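Local atomic coordinates of STU0660 (Streptococcus thermophilus, PDB entry 3ZTH), a protein that belongs to the large Csn2 proteins of CRISPR-mediated bacterial immunity, binds magnesium and probably acts through binding DNA. Residues F83-L97 against N177-L191. Numbering follows the deposited sequence.
Sequences FKDLLEQMEYKKGTL and NIDKLSLFLEMLDHL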
loop_
_atom_site.group_PDB
_atom_site.type_symbol
_atom_site.label_atom_id
_atom_site.label_comp_id
_atom_site.label_asym_id
_atom_site.label_seq_id
_atom_site.Cartn_x
_atom_site.Cartn_y
_atom_site.Cartn_z
ATOM N N PHE A 83 14.328 -2.736 -26.774
ATOM C CA PHE A 83 14.119 -1.320 -27.014
ATOM C C PHE A 83 13.313 -0.696 -25.867
ATOM O O PHE A 83 13.354 0.521 -25.648
ATOM C CB PHE A 83 13.421 -1.096 -28.351
ATOM C CG PHE A 83 14.341 -1.205 -29.530
ATOM C CD1 PHE A 83 15.527 -0.472 -29.568
ATOM C CD2 PHE A 83 14.036 -2.036 -30.596
ATOM C CE1 PHE A 83 16.394 -0.570 -30.651
ATOM C CE2 PHE A 83 14.900 -2.140 -31.687
ATOM C CZ PHE A 83 16.080 -1.405 -31.713
ATOM N N LYS A 84 12.596 -1.527 -25.117
ATOM C CA LYS A 84 11.819 -1.007 -24.004
ATOM C C LYS A 84 12.777 -0.489 -22.938
ATOM O O LYS A 84 12.501 0.521 -22.290
ATOM C CB LYS A 84 10.915 -2.086 -23.412
ATOM C CG LYS A 84 10.096 -1.597 -22.223
ATOM C CD LYS A 84 9.405 -2.744 -21.501
ATOM C CE LYS A 84 8.716 -2.265 -20.224
ATOM N NZ LYS A 84 8.114 -3.395 -19.444
ATOM N N ASP A 85 13.902 -1.177 -22.754
ATOM C CA ASP A 85 14.882 -0.737 -21.766
ATOM C C ASP A 85 15.454 0.609 -22.196
ATOM O O ASP A 85 15.762 1.471 -21.367
ATOM C CB ASP A 85 16.030 -1.739 -21.633
ATOM C CG ASP A 85 15.586 -3.063 -21.076
ATOM O OD1 ASP A 85 14.618 -3.072 -20.288
ATOM O OD2 ASP A 85 16.214 -4.089 -21.410
ATOM N N LEU A 86 15.596 0.776 -23.505
ATOM C CA LEU A 86 16.124 2.004 -24.053
ATOM C C LEU A 86 15.156 3.166 -23.781
ATOM O O LEU A 86 15.568 4.234 -23.311
ATOM C CB LEU A 86 16.385 1.819 -25.543
ATOM C CG LEU A 86 17.290 2.877 -26.176
ATOM C CD1 LEU A 86 18.051 2.256 -27.343
ATOM C CD2 LEU A 86 16.458 4.081 -26.613
ATOM N N LEU A 87 13.871 2.962 -24.060
ATOM C CA LEU A 87 12.893 4.010 -23.794
ATOM C C LEU A 87 12.918 4.372 -22.308
ATOM O O LEU A 87 12.856 5.549 -21.943
ATOM C CB LEU A 87 11.488 3.547 -24.178
ATOM C CG LEU A 87 10.343 4.505 -23.817
ATOM C CD1 LEU A 87 10.551 5.851 -24.499
ATOM C CD2 LEU A 87 9.019 3.894 -24.233
ATOM N N GLU A 88 13.021 3.354 -21.453
ATOM C CA GLU A 88 13.054 3.562 -20.005
ATOM C C GLU A 88 14.240 4.399 -19.543
ATOM O O GLU A 88 14.132 5.150 -18.572
ATOM C CB GLU A 88 13.043 2.216 -19.274
ATOM C CG GLU A 88 11.644 1.767 -18.867
ATOM C CD GLU A 88 11.571 0.301 -18.448
ATOM O OE1 GLU A 88 12.475 -0.166 -17.710
ATOM O OE2 GLU A 88 10.595 -0.380 -18.852
ATOM N N GLN A 89 15.369 4.281 -20.235
ATOM C CA GLN A 89 16.541 5.061 -19.869
ATOM C C GLN A 89 16.375 6.530 -20.249
ATOM O O GLN A 89 17.113 7.392 -19.773
ATOM C CB GLN A 89 17.801 4.506 -20.539
ATOM C CG GLN A 89 18.333 3.239 -19.908
ATOM C CD GLN A 89 18.543 3.368 -18.410
ATOM O OE1 GLN A 89 19.275 4.239 -17.932
ATOM N NE2 GLN A 89 17.898 2.488 -17.661
HETATM N N MSE A 90 15.397 6.816 -21.101
HETATM C CA MSE A 90 15.158 8.188 -21.530
HETATM C C MSE A 90 13.989 8.864 -20.809
HETATM O O MSE A 90 13.628 10.003 -21.108
HETATM C CB MSE A 90 14.984 8.219 -23.048
HETATM C CG MSE A 90 16.282 7.857 -23.754
HETATM SE SE MSE A 90 16.225 7.795 -25.677
HETATM C CE MSE A 90 16.522 9.676 -26.053
ATOM N N GLU A 91 13.408 8.154 -19.849
ATOM C CA GLU A 91 12.321 8.701 -19.055
ATOM C C GLU A 91 12.950 9.186 -17.746
ATOM O O GLU A 91 13.972 8.654 -17.303
ATOM C CB GLU A 91 11.263 7.631 -18.781
ATOM C CG GLU A 91 10.622 7.073 -20.043
ATOM C CD GLU A 91 9.657 5.926 -19.757
ATOM O OE1 GLU A 91 9.964 5.100 -18.865
ATOM O OE2 GLU A 91 8.605 5.839 -20.432
ATOM N N TYR A 92 12.354 10.204 -17.139
ATOM C CA TYR A 92 12.888 10.744 -15.901
ATOM C C TYR A 92 12.415 9.927 -14.707
ATOM O O TYR A 92 11.328 10.149 -14.180
ATOM C CB TYR A 92 12.467 12.204 -15.745
ATOM C CG TYR A 92 13.122 12.907 -14.586
ATOM C CD1 TYR A 92 14.365 13.518 -14.737
ATOM C CD2 TYR A 92 12.511 12.959 -13.332
ATOM C CE1 TYR A 92 14.987 14.167 -13.668
ATOM C CE2 TYR A 92 13.124 13.606 -12.254
ATOM C CZ TYR A 92 14.363 14.210 -12.432
ATOM O OH TYR A 92 14.976 14.873 -11.393
ATOM N N LYS A 93 13.233 8.964 -14.301
ATOM C CA LYS A 93 12.921 8.114 -13.161
ATOM C C LYS A 93 14.200 7.923 -12.375
ATOM O O LYS A 93 15.271 8.348 -12.803
ATOM C CB LYS A 93 12.422 6.742 -13.608
ATOM C CG LYS A 93 11.107 6.724 -14.358
ATOM C CD LYS A 93 10.868 5.314 -14.903
ATOM C CE LYS A 93 9.645 5.229 -15.811
ATOM N NZ LYS A 93 9.544 3.885 -16.464
ATOM N N LYS A 94 14.086 7.274 -11.226
ATOM C CA LYS A 94 15.250 7.023 -10.393
ATOM C C LYS A 94 16.303 6.191 -11.120
ATOM O O LYS A 94 16.023 5.089 -11.597
ATOM C CB LYS A 94 14.834 6.298 -9.113
ATOM C CG LYS A 94 16.009 5.800 -8.288
ATOM C CD LYS A 94 15.548 5.019 -7.068
ATOM C CE LYS A 94 16.732 4.536 -6.240
ATOM N NZ LYS A 94 16.285 3.939 -4.942
ATOM N N GLY A 95 17.510 6.736 -11.216
ATOM C CA GLY A 95 18.613 6.026 -11.841
ATOM C C GLY A 95 18.728 5.916 -13.351
ATOM O O GLY A 95 19.699 5.334 -13.838
ATOM N N THR A 96 17.771 6.447 -14.107
ATOM C CA THR A 96 17.881 6.347 -15.558
ATOM C C THR A 96 18.841 7.396 -16.070
ATOM O O THR A 96 19.144 8.378 -15.390
ATOM C CB THR A 96 16.549 6.575 -16.279
ATOM O OG1 THR A 96 16.154 7.944 -16.119
ATOM C CG2 THR A 96 15.479 5.646 -15.734
ATOM N N LEU A 97 19.316 7.168 -17.285
ATOM C CA LEU A 97 20.235 8.074 -17.938
ATOM C C LEU A 97 19.594 9.467 -17.997
ATOM O O LEU A 97 20.232 10.472 -17.694
ATOM C CB LEU A 97 20.521 7.540 -19.344
ATOM C CG LEU A 97 21.640 8.155 -20.181
ATOM C CD1 LEU A 97 22.968 7.970 -19.473
ATOM C CD2 LEU A 97 21.673 7.480 -21.529
ATOM N N ASN A 177 14.357 1.971 -35.586
ATOM C CA ASN A 177 15.229 1.311 -34.622
ATOM C C ASN A 177 16.623 1.927 -34.528
ATOM O O ASN A 177 17.118 2.159 -33.426
ATOM C CB ASN A 177 15.318 -0.193 -34.921
ATOM C CG ASN A 177 14.043 -0.935 -34.542
ATOM O OD1 ASN A 177 13.135 -0.353 -33.958
ATOM N ND2 ASN A 177 13.974 -2.218 -34.864
ATOM N N ILE A 178 17.254 2.203 -35.669
ATOM C CA ILE A 178 18.586 2.802 -35.655
ATOM C C ILE A 178 18.510 4.180 -34.986
ATOM O O ILE A 178 19.432 4.578 -34.275
ATOM C CB ILE A 178 19.181 2.917 -37.098
ATOM C CG1 ILE A 178 20.622 3.431 -37.052
ATOM C CG2 ILE A 178 18.354 3.862 -37.936
ATOM C CD1 ILE A 178 21.553 2.617 -36.183
ATOM N N ASP A 179 17.405 4.900 -35.188
ATOM C CA ASP A 179 17.252 6.213 -34.555
ATOM C C ASP A 179 17.121 6.065 -33.050
ATOM O O ASP A 179 17.607 6.914 -32.293
ATOM C CB ASP A 179 16.024 6.962 -35.076
ATOM C CG ASP A 179 16.193 7.454 -36.502
ATOM O OD1 ASP A 179 17.257 8.029 -36.824
ATOM O OD2 ASP A 179 15.250 7.275 -37.299
ATOM N N LYS A 180 16.447 4.998 -32.616
ATOM C CA LYS A 180 16.272 4.745 -31.190
ATOM C C LYS A 180 17.640 4.669 -30.518
ATOM O O LYS A 180 17.884 5.293 -29.475
ATOM C CB LYS A 180 15.532 3.428 -30.959
ATOM C CG LYS A 180 14.024 3.496 -31.114
ATOM C CD LYS A 180 13.400 2.208 -30.571
ATOM C CE LYS A 180 12.827 1.310 -31.659
ATOM N NZ LYS A 180 11.456 1.714 -32.063
ATOM N N LEU A 181 18.535 3.912 -31.138
ATOM C CA LEU A 181 19.877 3.734 -30.610
ATOM C C LEU A 181 20.660 5.044 -30.672
ATOM O O LEU A 181 21.332 5.424 -29.705
ATOM C CB LEU A 181 20.592 2.634 -31.403
ATOM C CG LEU A 181 19.972 1.229 -31.296
ATOM C CD1 LEU A 181 20.573 0.322 -32.349
ATOM C CD2 LEU A 181 20.190 0.657 -29.893
ATOM N N SER A 182 20.559 5.740 -31.800
ATOM C CA SER A 182 21.261 7.006 -31.972
ATOM C C SER A 182 20.860 8.041 -30.927
ATOM O O SER A 182 21.721 8.688 -30.316
ATOM C CB SER A 182 21.009 7.551 -33.371
ATOM O OG SER A 182 21.501 6.645 -34.335
ATOM N N LEU A 183 19.556 8.203 -30.719
ATOM C CA LEU A 183 19.079 9.158 -29.727
ATOM C C LEU A 183 19.631 8.776 -28.355
ATOM O O LEU A 183 20.093 9.635 -27.598
ATOM C CB LEU A 183 17.551 9.178 -29.696
ATOM C CG LEU A 183 16.918 9.870 -30.906
ATOM C CD1 LEU A 183 15.413 9.651 -30.902
ATOM C CD2 LEU A 183 17.254 11.362 -30.878
ATOM N N PHE A 184 19.595 7.482 -28.043
ATOM C CA PHE A 184 20.108 7.000 -26.767
ATOM C C PHE A 184 21.596 7.304 -26.628
ATOM O O PHE A 184 22.045 7.787 -25.584
ATOM C CB PHE A 184 19.896 5.493 -26.639
ATOM C CG PHE A 184 20.636 4.873 -25.488
ATOM C CD1 PHE A 184 20.173 5.011 -24.186
ATOM C CD2 PHE A 184 21.811 4.159 -25.706
ATOM C CE1 PHE A 184 20.868 4.445 -23.113
ATOM C CE2 PHE A 184 22.512 3.592 -24.642
ATOM C CZ PHE A 184 22.038 3.736 -23.343
ATOM N N LEU A 185 22.364 7.010 -27.671
ATOM C CA LEU A 185 23.800 7.262 -27.629
ATOM C C LEU A 185 24.103 8.750 -27.495
ATOM O O LEU A 185 25.040 9.140 -26.795
ATOM C CB LEU A 185 24.475 6.685 -28.874
ATOM C CG LEU A 185 24.495 5.153 -28.896
ATOM C CD1 LEU A 185 25.161 4.662 -30.172
ATOM C CD2 LEU A 185 25.241 4.630 -27.663
ATOM N N GLU A 186 23.302 9.576 -28.162
ATOM C CA GLU A 186 23.473 11.022 -28.092
ATOM C C GLU A 186 23.265 11.524 -26.669
ATOM O O GLU A 186 24.019 12.376 -26.183
ATOM C CB GLU A 186 22.478 11.723 -28.993
ATOM C CG GLU A 186 22.958 11.986 -30.380
ATOM C CD GLU A 186 22.301 13.221 -30.931
ATOM O OE1 GLU A 186 22.544 14.311 -30.362
ATOM O OE2 GLU A 186 21.535 13.104 -31.913
HETATM N N MSE A 187 22.226 11.012 -26.013
HETATM C CA MSE A 187 21.948 11.401 -24.642
HETATM C C MSE A 187 23.105 10.963 -23.761
HETATM O O MSE A 187 23.541 11.703 -22.879
HETATM C CB MSE A 187 20.660 10.762 -24.142
HETATM C CG MSE A 187 20.417 11.030 -22.665
HETATM SE SE MSE A 187 18.616 10.661 -22.096
HETATM C CE MSE A 187 18.771 8.770 -21.803
ATOM N N LEU A 188 23.600 9.755 -24.013
ATOM C CA LEU A 188 24.719 9.220 -23.252
ATOM C C LEU A 188 25.944 10.107 -23.471
ATOM O O LEU A 188 26.717 10.352 -22.542
ATOM C CB LEU A 188 25.016 7.785 -23.695
ATOM C CG LEU A 188 26.232 7.105 -23.056
ATOM C CD1 LEU A 188 26.006 6.896 -21.567
ATOM C CD2 LEU A 188 26.483 5.782 -23.752
ATOM N N ASP A 189 26.110 10.597 -24.698
ATOM C CA ASP A 189 27.247 11.453 -25.030
ATOM C C ASP A 189 27.249 12.708 -24.156
ATOM O O ASP A 189 28.209 12.979 -23.438
ATOM C CB ASP A 189 27.189 11.861 -26.508
ATOM C CG ASP A 189 28.496 12.489 -27.003
ATOM O OD1 ASP A 189 29.310 12.936 -26.169
ATOM O OD2 ASP A 189 28.706 12.543 -28.235
ATOM N N HIS A 190 26.157 13.460 -24.222
ATOM C CA HIS A 190 26.008 14.694 -23.467
ATOM C C HIS A 190 26.171 14.476 -21.975
ATOM O O HIS A 190 26.667 15.355 -21.275
ATOM C CB HIS A 190 24.646 15.337 -23.765
ATOM C CG HIS A 190 24.444 15.676 -25.211
ATOM N ND1 HIS A 190 23.259 16.185 -25.700
ATOM C CD2 HIS A 190 25.266 15.549 -26.282
ATOM C CE1 HIS A 190 23.358 16.352 -27.008
ATOM N NE2 HIS A 190 24.566 15.973 -27.386
ATOM N N LEU A 191 25.758 13.316 -21.474
ATOM C CA LEU A 191 25.918 13.054 -20.052
ATOM C C LEU A 191 27.391 12.811 -19.717
ATOM O O LEU A 191 27.941 13.446 -18.823
ATOM C CB LEU A 191 25.098 11.840 -19.613
ATOM C CG LEU A 191 25.276 11.546 -18.114
ATOM C CD1 LEU A 191 24.555 12.621 -17.318
ATOM C CD2 LEU A 191 24.732 10.186 -17.745
#
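One face of the Phe83 ring is covered by Lys180, whose CE stands 3.7 Å from the ring centroid, while Leu181 CG meets the ring edge near its plane and the amide of Asn177 approaches obliquely, its plane turned 39° from the ring; Tyr32 of another subunit stacks edge-to-face with Phe83. Lysine suits this place because the bend at chi3 lays CE over the ring for a CH-pi contact, and that at chi4 directs NZ to a hydrogen bond with Val175 O. A second ring, Phe184, receives Gln89 CB at its edge and Leu97 CD2 obliquely, 3.5 Å from CE1; its CB packs 3.7 Å from Leu86 CD2. The selenomethionines Met90 and Met187, long and flexible, slide past each other in opposite directions, and Met90 CE reaches 3.8 Å from Leu183 CB. Leu97 enters as a knob, its branched tip dividing between Phe184 (CD2) and Leu188 and Leu191 (CD1). The helices 83-89 and 177-191 cross at 37°, and side chains of both segments pack on strand 76-80, at one end of a largely parallel sheet, consistent with the P-loop NTPase clan. Cohesion is thus essentially apolar; Asn177 ND2 donates to Phe209 O, and Gln89 OE1 accepts from Leu97 N (3.0 Å).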